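Local coordinates for AgaA (Rhizobium radiobacter, PDB 6HLX), which binds the opine agropinic acid as a periplasmic solute-binding protein and delivers it to an ABC transporter for import into the bacterium, at residues G238-F249 and G370-G381. Numbering follows the deposited sequence.
Sequences GPFMGLQFNTKF and GDYDFTVMGSLG. With G9Z (agropinic acid), chain E; EDO (1,2-ethanediol), chain B.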
ATOM      1  N   GLY A 238       4.526   0.205 -11.008  1.00 26.46           N
ATOM      2  CA  GLY A 238       5.001  -0.119  -9.663  1.00 23.49           C
ATOM      3  C   GLY A 238       4.484  -1.378  -8.995  1.00 23.76           C
ATOM      4  O   GLY A 238       5.295  -2.115  -8.421  1.00 22.82           O
ATOM      5  N   PRO A 239       3.160  -1.644  -8.999  1.00 18.77           N
ATOM      6  CA  PRO A 239       2.665  -2.809  -8.245  1.00 18.16           C
ATOM      7  C   PRO A 239       2.878  -4.138  -8.929  1.00 20.88           C
ATOM      8  O   PRO A 239       3.115  -4.211 -10.135  1.00 20.12           O
ATOM      9  CB  PRO A 239       1.158  -2.527  -8.054  1.00 19.26           C
ATOM     10  CG  PRO A 239       0.935  -1.064  -8.534  1.00 22.53           C
ATOM     11  CD  PRO A 239       2.029  -0.867  -9.566  1.00 19.83           C
ATOM     12  N   PHE A 240       2.762  -5.198  -8.134  1.00 19.01           N
ATOM     13  CA  PHE A 240       2.851  -6.565  -8.641  1.00 17.88           C
ATOM     14  C   PHE A 240       1.553  -7.313  -8.264  1.00 22.25           C
ATOM     15  O   PHE A 240       0.827  -6.902  -7.336  1.00 22.23           O
ATOM     16  CB  PHE A 240       4.090  -7.302  -8.069  1.00 19.30           C
ATOM     17  CG  PHE A 240       4.295  -7.126  -6.576  1.00 19.87           C
ATOM     18  CD1 PHE A 240       3.489  -7.802  -5.657  1.00 20.13           C
ATOM     19  CD2 PHE A 240       5.299  -6.298  -6.089  1.00 20.98           C
ATOM     20  CE1 PHE A 240       3.662  -7.615  -4.275  1.00 21.56           C
ATOM     21  CE2 PHE A 240       5.485  -6.131  -4.705  1.00 21.77           C
ATOM     22  CZ  PHE A 240       4.659  -6.781  -3.807  1.00 19.79           C
ATOM     23  N   MET A 241       1.287  -8.409  -8.972  1.00 20.07           N
ATOM     24  CA  MET A 241       0.189  -9.347  -8.698  1.00 18.42           C
ATOM     25  C   MET A 241       0.818 -10.649  -8.234  1.00 21.67           C
ATOM     26  O   MET A 241       1.794 -11.111  -8.824  1.00 22.03           O
ATOM     27  CB  MET A 241      -0.681  -9.634  -9.944  1.00 20.02           C
ATOM     28  CG  MET A 241      -1.427  -8.407 -10.472  1.00 22.53           C
ATOM     29  SD  MET A 241      -2.539  -7.651  -9.279  1.00 23.45           S
ATOM     30  CE  MET A 241      -3.742  -8.935  -9.092  1.00 22.23           C
ATOM     31  N   GLY A 242       0.221 -11.275  -7.232  1.00 20.68           N
ATOM     32  CA  GLY A 242       0.734 -12.543  -6.716  1.00 20.44           C
ATOM     33  C   GLY A 242      -0.237 -13.171  -5.745  1.00 21.88           C
ATOM     34  O   GLY A 242      -1.447 -12.955  -5.855  1.00 20.18           O
ATOM     35  N   LEU A 243       0.283 -13.975  -4.803  1.00 18.97           N
ATOM     36  CA  LEU A 243      -0.570 -14.628  -3.815  1.00 19.14           C
ATOM     37  C   LEU A 243       0.046 -14.548  -2.434  1.00 22.28           C
ATOM     38  O   LEU A 243       1.260 -14.722  -2.289  1.00 21.89           O
ATOM     39  CB  LEU A 243      -0.738 -16.127  -4.173  1.00 19.74           C
ATOM     40  CG  LEU A 243      -1.570 -16.467  -5.422  1.00 22.87           C
ATOM     41  CD1 LEU A 243      -1.335 -17.911  -5.838  1.00 23.46           C
ATOM     42  CD2 LEU A 243      -3.089 -16.255  -5.155  1.00 23.34           C
ATOM     43  N   GLN A 244      -0.817 -14.378  -1.434  1.00 18.66           N
ATOM     44  CA  GLN A 244      -0.508 -14.471  -0.005  1.00 18.48           C
ATOM     45  C   GLN A 244      -1.212 -15.738   0.448  1.00 21.53           C
ATOM     46  O   GLN A 244      -2.357 -15.984   0.044  1.00 20.85           O
ATOM     47  CB  GLN A 244      -1.068 -13.266   0.774  1.00 18.83           C
ATOM     48  CG  GLN A 244      -0.282 -12.002   0.513  1.00 18.01           C
ATOM     49  CD  GLN A 244      -1.076 -10.777   0.840  1.00 22.22           C
ATOM     50  OE1 GLN A 244      -1.549 -10.097  -0.070  1.00 22.28           O
ATOM     51  NE2 GLN A 244      -1.274 -10.484   2.134  1.00 19.86           N
ATOM     52  N   PHE A 245      -0.535 -16.539   1.266  1.00 17.82           N
ATOM     53  CA  PHE A 245      -1.062 -17.822   1.752  1.00 18.17           C
ATOM     54  C   PHE A 245      -1.256 -17.814   3.261  1.00 22.35           C
ATOM     55  O   PHE A 245      -0.338 -17.413   3.996  1.00 21.84           O
ATOM     56  CB  PHE A 245      -0.058 -18.956   1.420  1.00 20.62           C
ATOM     57  CG  PHE A 245       0.263 -19.122  -0.049  1.00 21.61           C
ATOM     58  CD1 PHE A 245       1.309 -18.425  -0.633  1.00 22.47           C
ATOM     59  CD2 PHE A 245      -0.480 -19.982  -0.847  1.00 22.68           C
ATOM     60  CE1 PHE A 245       1.615 -18.593  -1.989  1.00 22.53           C
ATOM     61  CE2 PHE A 245      -0.182 -20.135  -2.203  1.00 24.65           C
ATOM     62  CZ  PHE A 245       0.840 -19.409  -2.773  1.00 22.56           C
ATOM     63  N   ASN A 246      -2.389 -18.349   3.738  1.00 20.44           N
ATOM     64  CA  ASN A 246      -2.552 -18.520   5.174  1.00 20.96           C
ATOM     65  C   ASN A 246      -1.853 -19.845   5.494  1.00 22.88           C
ATOM     66  O   ASN A 246      -2.346 -20.928   5.116  1.00 22.06           O
ATOM     67  CB  ASN A 246      -4.021 -18.586   5.567  1.00 21.66           C
ATOM     68  CG  ASN A 246      -4.230 -18.656   7.046  1.00 28.08           C
ATOM     69  OD1 ASN A 246      -3.384 -19.161   7.789  1.00 25.89           O
ATOM     70  ND2 ASN A 246      -5.365 -18.134   7.513  1.00 25.26           N
ATOM     71  N   THR A 247      -0.711 -19.762   6.194  1.00 21.29           N
ATOM     72  CA  THR A 247       0.095 -20.953   6.486  1.00 22.49           C
ATOM     73  C   THR A 247      -0.532 -21.893   7.540  1.00 26.82           C
ATOM     74  O   THR A 247       0.015 -22.993   7.768  1.00 27.02           O
ATOM     75  CB  THR A 247       1.540 -20.594   6.819  1.00 27.13           C
ATOM     76  OG1 THR A 247       1.582 -19.956   8.088  1.00 27.79           O
ATOM     77  CG2 THR A 247       2.226 -19.764   5.726  1.00 23.43           C
ATOM     78  N   LYS A 248      -1.694 -21.522   8.122  1.00 24.73           N
ATOM     79  CA  LYS A 248      -2.452 -22.433   9.014  1.00 26.58           C
ATOM     80  C   LYS A 248      -3.302 -23.404   8.181  1.00 31.08           C
ATOM     81  O   LYS A 248      -3.762 -24.427   8.704  1.00 31.48           O
ATOM     82  CB  LYS A 248      -3.287 -21.685  10.062  1.00 29.32           C
ATOM     83  CG  LYS A 248      -2.430 -21.180  11.209  1.00 40.25           C
ATOM     84  CD  LYS A 248      -3.243 -20.633  12.369  1.00 46.26           C
ATOM     85  CE  LYS A 248      -2.371 -20.475  13.596  1.00 56.09           C
ATOM     86  NZ  LYS A 248      -3.101 -19.828  14.718  1.00 67.30           N
ATOM     87  N   PHE A 249      -3.458 -23.121   6.865  1.00 26.73           N
ATOM     88  CA  PHE A 249      -4.138 -24.045   5.947  1.00 26.49           C
ATOM     89  C   PHE A 249      -3.038 -25.046   5.619  1.00 29.34           C
ATOM     90  O   PHE A 249      -2.047 -24.689   4.971  1.00 28.09           O
ATOM     91  CB  PHE A 249      -4.682 -23.321   4.697  1.00 27.15           C
ATOM     92  CG  PHE A 249      -5.420 -24.230   3.735  1.00 28.60           C
ATOM     93  CD1 PHE A 249      -6.682 -24.726   4.047  1.00 32.52           C
ATOM     94  CD2 PHE A 249      -4.861 -24.574   2.511  1.00 30.57           C
ATOM     95  CE1 PHE A 249      -7.364 -25.563   3.152  1.00 34.09           C
ATOM     96  CE2 PHE A 249      -5.540 -25.407   1.615  1.00 33.62           C
ATOM     97  CZ  PHE A 249      -6.785 -25.899   1.942  1.00 32.49           C
ATOM     98  N   GLY A 370      -7.042 -12.639   8.603  1.00 28.80           N
ATOM     99  CA  GLY A 370      -6.534 -13.901   8.057  1.00 28.14           C
ATOM    100  C   GLY A 370      -7.649 -14.897   7.792  1.00 30.88           C
ATOM    101  O   GLY A 370      -7.416 -16.106   7.767  1.00 30.01           O
ATOM    102  N   ASP A 371      -8.885 -14.392   7.577  1.00 26.72           N
ATOM    103  CA  ASP A 371     -10.053 -15.233   7.322  1.00 26.75           C
ATOM    104  C   ASP A 371     -10.085 -15.699   5.856  1.00 28.31           C
ATOM    105  O   ASP A 371     -10.992 -15.352   5.092  1.00 27.58           O
ATOM    106  CB  ASP A 371     -11.347 -14.509   7.727  1.00 28.56           C
ATOM    107  CG  ASP A 371     -12.590 -15.373   7.649  1.00 34.91           C
ATOM    108  OD1 ASP A 371     -12.447 -16.626   7.538  1.00 34.23           O
ATOM    109  OD2 ASP A 371     -13.704 -14.806   7.677  1.00 38.78           O
ATOM    110  N   TYR A 372      -9.082 -16.495   5.471  1.00 23.76           N
ATOM    111  CA  TYR A 372      -8.951 -17.007   4.111  1.00 22.80           C
ATOM    112  C   TYR A 372      -7.928 -18.136   4.087  1.00 25.26           C
ATOM    113  O   TYR A 372      -7.160 -18.257   5.041  1.00 25.05           O
ATOM    114  CB  TYR A 372      -8.518 -15.866   3.154  1.00 23.57           C
ATOM    115  CG  TYR A 372      -7.164 -15.228   3.421  1.00 23.02           C
ATOM    116  CD1 TYR A 372      -6.000 -15.762   2.869  1.00 24.24           C
ATOM    117  CD2 TYR A 372      -7.058 -14.020   4.115  1.00 23.08           C
ATOM    118  CE1 TYR A 372      -4.765 -15.134   3.025  1.00 23.29           C
ATOM    119  CE2 TYR A 372      -5.817 -13.405   4.317  1.00 22.67           C
ATOM    120  CZ  TYR A 372      -4.674 -13.959   3.758  1.00 24.36           C
ATOM    121  OH  TYR A 372      -3.454 -13.327   3.866  1.00 21.91           O
ATOM    122  N   ASP A 373      -7.891 -18.925   2.983  1.00 22.62           N
ATOM    123  CA  ASP A 373      -6.910 -20.009   2.747  1.00 21.74           C
ATOM    124  C   ASP A 373      -5.736 -19.352   1.977  1.00 23.74           C
ATOM    125  O   ASP A 373      -4.583 -19.455   2.384  1.00 23.39           O
ATOM    126  CB  ASP A 373      -7.543 -21.129   1.904  1.00 22.54           C
ATOM    127  CG  ASP A 373      -8.710 -21.853   2.566  1.00 29.73           C
ATOM    128  OD1 ASP A 373      -8.810 -21.805   3.805  1.00 28.85           O
ATOM    129  OD2 ASP A 373      -9.536 -22.449   1.833  1.00 30.57           O
ATOM    130  N   PHE A 374      -6.059 -18.642   0.887  1.00 20.65           N
ATOM    131  CA  PHE A 374      -5.103 -17.811   0.140  1.00 19.48           C
ATOM    132  C   PHE A 374      -5.825 -16.687  -0.538  1.00 22.02           C
ATOM    133  O   PHE A 374      -7.049 -16.733  -0.661  1.00 22.44           O
ATOM    134  CB  PHE A 374      -4.159 -18.588  -0.802  1.00 20.95           C
ATOM    135  CG  PHE A 374      -4.664 -19.264  -2.057  1.00 22.26           C
ATOM    136  CD1 PHE A 374      -5.913 -19.895  -2.081  1.00 23.85           C
ATOM    137  CD2 PHE A 374      -3.823 -19.426  -3.162  1.00 23.03           C
ATOM    138  CE1 PHE A 374      -6.325 -20.626  -3.203  1.00 23.58           C
ATOM    139  CE2 PHE A 374      -4.237 -20.156  -4.285  1.00 24.09           C
ATOM    140  CZ  PHE A 374      -5.486 -20.750  -4.295  1.00 22.86           C
ATOM    141  N   THR A 375      -5.097 -15.608  -0.867  1.00 19.24           N
ATOM    142  CA  THR A 375      -5.738 -14.416  -1.451  1.00 18.75           C
ATOM    143  C   THR A 375      -4.910 -13.831  -2.559  1.00 22.04           C
ATOM    144  O   THR A 375      -3.678 -13.924  -2.517  1.00 20.42           O
ATOM    145  CB  THR A 375      -6.073 -13.355  -0.365  1.00 21.64           C
ATOM    146  OG1 THR A 375      -6.821 -12.266  -0.941  1.00 21.87           O
ATOM    147  CG2 THR A 375      -4.813 -12.753   0.326  1.00 21.78           C
ATOM    148  N   VAL A 376      -5.597 -13.303  -3.585  1.00 20.12           N
ATOM    149  CA  VAL A 376      -4.935 -12.572  -4.669  1.00 19.16           C
ATOM    150  C   VAL A 376      -4.295 -11.324  -4.016  1.00 21.35           C
ATOM    151  O   VAL A 376      -4.951 -10.576  -3.274  1.00 21.09           O
ATOM    152  CB  VAL A 376      -5.928 -12.189  -5.789  1.00 22.30           C
ATOM    153  CG1 VAL A 376      -5.305 -11.203  -6.780  1.00 22.02           C
ATOM    154  CG2 VAL A 376      -6.417 -13.450  -6.514  1.00 21.81           C
ATOM    155  N   MET A 377      -3.016 -11.102  -4.319  1.00 19.27           N
ATOM    156  CA  MET A 377      -2.253  -9.984  -3.767  1.00 17.79           C
ATOM    157  C   MET A 377      -1.982  -9.018  -4.914  1.00 21.61           C
ATOM    158  O   MET A 377      -1.348  -9.403  -5.887  1.00 21.76           O
ATOM    159  CB  MET A 377      -0.901 -10.539  -3.204  1.00 19.20           C
ATOM    160  CG  MET A 377       0.120  -9.451  -2.822  1.00 21.88           C
ATOM    161  SD  MET A 377       1.635 -10.137  -2.098  1.00 23.57           S
ATOM    162  CE  MET A 377       2.359 -11.058  -3.544  1.00 21.51           C
ATOM    163  N   GLY A 378      -2.478  -7.793  -4.787  1.00 19.77           N
ATOM    164  CA  GLY A 378      -2.231  -6.683  -5.707  1.00 19.71           C
ATOM    165  C   GLY A 378      -1.585  -5.631  -4.837  1.00 22.08           C
ATOM    166  O   GLY A 378      -2.270  -5.011  -4.025  1.00 19.50           O
ATOM    167  N   SER A 379      -0.246  -5.517  -4.861  1.00 18.14           N
ATOM    168  CA  SER A 379       0.396  -4.663  -3.858  1.00 18.24           C
ATOM    169  C   SER A 379       1.765  -4.181  -4.261  1.00 19.85           C
ATOM    170  O   SER A 379       2.127  -4.268  -5.434  1.00 18.72           O
ATOM    171  CB  SER A 379       0.445  -5.374  -2.502  1.00 19.02           C
ATOM    172  OG  SER A 379       0.561  -4.422  -1.447  1.00 19.87           O
ATOM    173  N   LEU A 380       2.494  -3.594  -3.306  1.00 16.95           N
ATOM    174  CA  LEU A 380       3.826  -3.024  -3.594  1.00 16.56           C
ATOM    175  C   LEU A 380       4.548  -2.843  -2.281  1.00 19.12           C
ATOM    176  O   LEU A 380       3.939  -3.041  -1.215  1.00 19.33           O
ATOM    177  CB  LEU A 380       3.672  -1.669  -4.327  1.00 16.99           C
ATOM    178  CG  LEU A 380       2.476  -0.775  -3.975  1.00 20.39           C
ATOM    179  CD1 LEU A 380       2.547  -0.238  -2.531  1.00 20.79           C
ATOM    180  CD2 LEU A 380       2.390   0.407  -4.951  1.00 21.71           C
ATOM    181  N   GLY A 381       5.836  -2.536  -2.345  1.00 18.63           N
ATOM    182  CA  GLY A 381       6.580  -2.258  -1.123  1.00 18.73           C
ATOM    183  C   GLY A 381       6.026  -0.965  -0.540  1.00 22.79           C
ATOM    184  O   GLY A 381       5.770   0.005  -1.267  1.00 22.50           O
TER
HETATM  185  OAM G9Z E 604      -6.819  -0.918  -2.357  1.00 19.83           O
HETATM  186  CAB G9Z E 604      -6.783  -1.748  -3.276  1.00 20.73           C
HETATM  187  CAC G9Z E 604      -7.876  -1.980  -4.137  1.00 21.35           C
HETATM  188  CB  G9Z E 604      -7.404  -3.070  -5.147  1.00 20.86           C
HETATM  189  CA  G9Z E 604      -6.047  -3.523  -4.636  1.00 19.50           C
HETATM  190  C   G9Z E 604      -5.064  -3.483  -5.676  1.00 21.29           C
HETATM  191  O   G9Z E 604      -4.475  -2.394  -5.914  1.00 20.70           O
HETATM  192  N   G9Z E 604      -5.766  -2.604  -3.485  1.00 18.24           N
HETATM  193  CAG G9Z E 604      -4.456  -2.567  -2.728  1.00 18.29           C
HETATM  194  CAH G9Z E 604      -4.402  -3.699  -1.701  1.00 20.27           C
HETATM  195  OAP G9Z E 604      -4.430  -4.923  -2.434  1.00 20.84           O
HETATM  196  CAI G9Z E 604      -3.145  -3.646  -0.828  1.00 20.24           C
HETATM  197  OAQ G9Z E 604      -2.902  -2.272  -0.432  1.00 19.16           O
HETATM  198  CAJ G9Z E 604      -3.318  -4.482   0.486  1.00 19.85           C
HETATM  199  OAR G9Z E 604      -2.115  -4.395   1.272  1.00 20.34           O
HETATM  200  CAK G9Z E 604      -3.740  -5.960   0.311  1.00 19.14           C
HETATM  201  OAT G9Z E 604      -4.131  -6.502   1.588  1.00 20.09           O
HETATM  202  CAL G9Z E 604      -2.653  -6.814  -0.360  1.00 19.08           C
HETATM  203  OAS G9Z E 604      -3.158  -8.143  -0.615  1.00 20.39           O
HETATM  204  OXT G9Z E 604      -4.859  -4.540  -6.334  1.00 20.87           O
HETATM  205  C1  EDO B 628      -7.109 -21.982   8.461  1.00 62.16           C
HETATM  206  O1  EDO B 628      -7.363 -23.341   8.164  1.00 64.18           O
HETATM  207  C2  EDO B 628      -6.690 -21.255   7.160  1.00 60.69           C
HETATM  208  O2  EDO B 628      -7.772 -21.206   6.245  1.00 57.50           O
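Met377 sets CG opposite its own backbone N (chi1 169°) and bends at its last torsion, which brings the methyl back against the Phe240 ring, CE lying 3.8 Å from Phe240 CE1. The Phe240 ring is turned in between its backbone N and carbonyl carbon (chi1 46°), a rotation that lays one face over Ser379 O and presents its edge to the sulfur of Met377, a Met-aromatic contact. The methyl sits close over the backbone of Gly242, which has no side chain on this face. Gln244 crosses Met377 at about a right angle, its CG against Met377 SD and its OE1 3.2 Å from Met377 CB, and OE1 accepts a short bond of 2.6 Å from the agropinic acid hydroxyl OAS. Its NE2 is held by the carbonyls of Thr402 and Asn404, which fixes the flip of the amide and leaves OE1 facing the ligand. Gly378 O takes a second ligand hydroxyl, OAP, at 2.7 Å, and the ligand carboxylate lies close over this glycine.

On the face of the sheet opposite Phe240, Gln244 and Met377, Leu243 packs on Phe374, whose ring lies nearly parallel to that of Phe245 but slid well aside. At the far end Asn246 extends ND2 to Tyr372 O (3.1 Å), with a weak second bond to Gly370 O, while its OD1 accepts from Lys248 N in an Asx turn. There the Asp373 carboxylate stacks over one face of Phe249.

Paired antiparallel by backbone bonds from Phe240–Ser379 to Gln244–Thr375, continued by Asn246 N to Asp373 O, strands 240-245 and 374-379 are central neighbours in the mixed sheet of one lobe, and their Gln244, Met377, Gly378 and Ser379 form part of the opine pocket of this family 5 periplasmic binding protein.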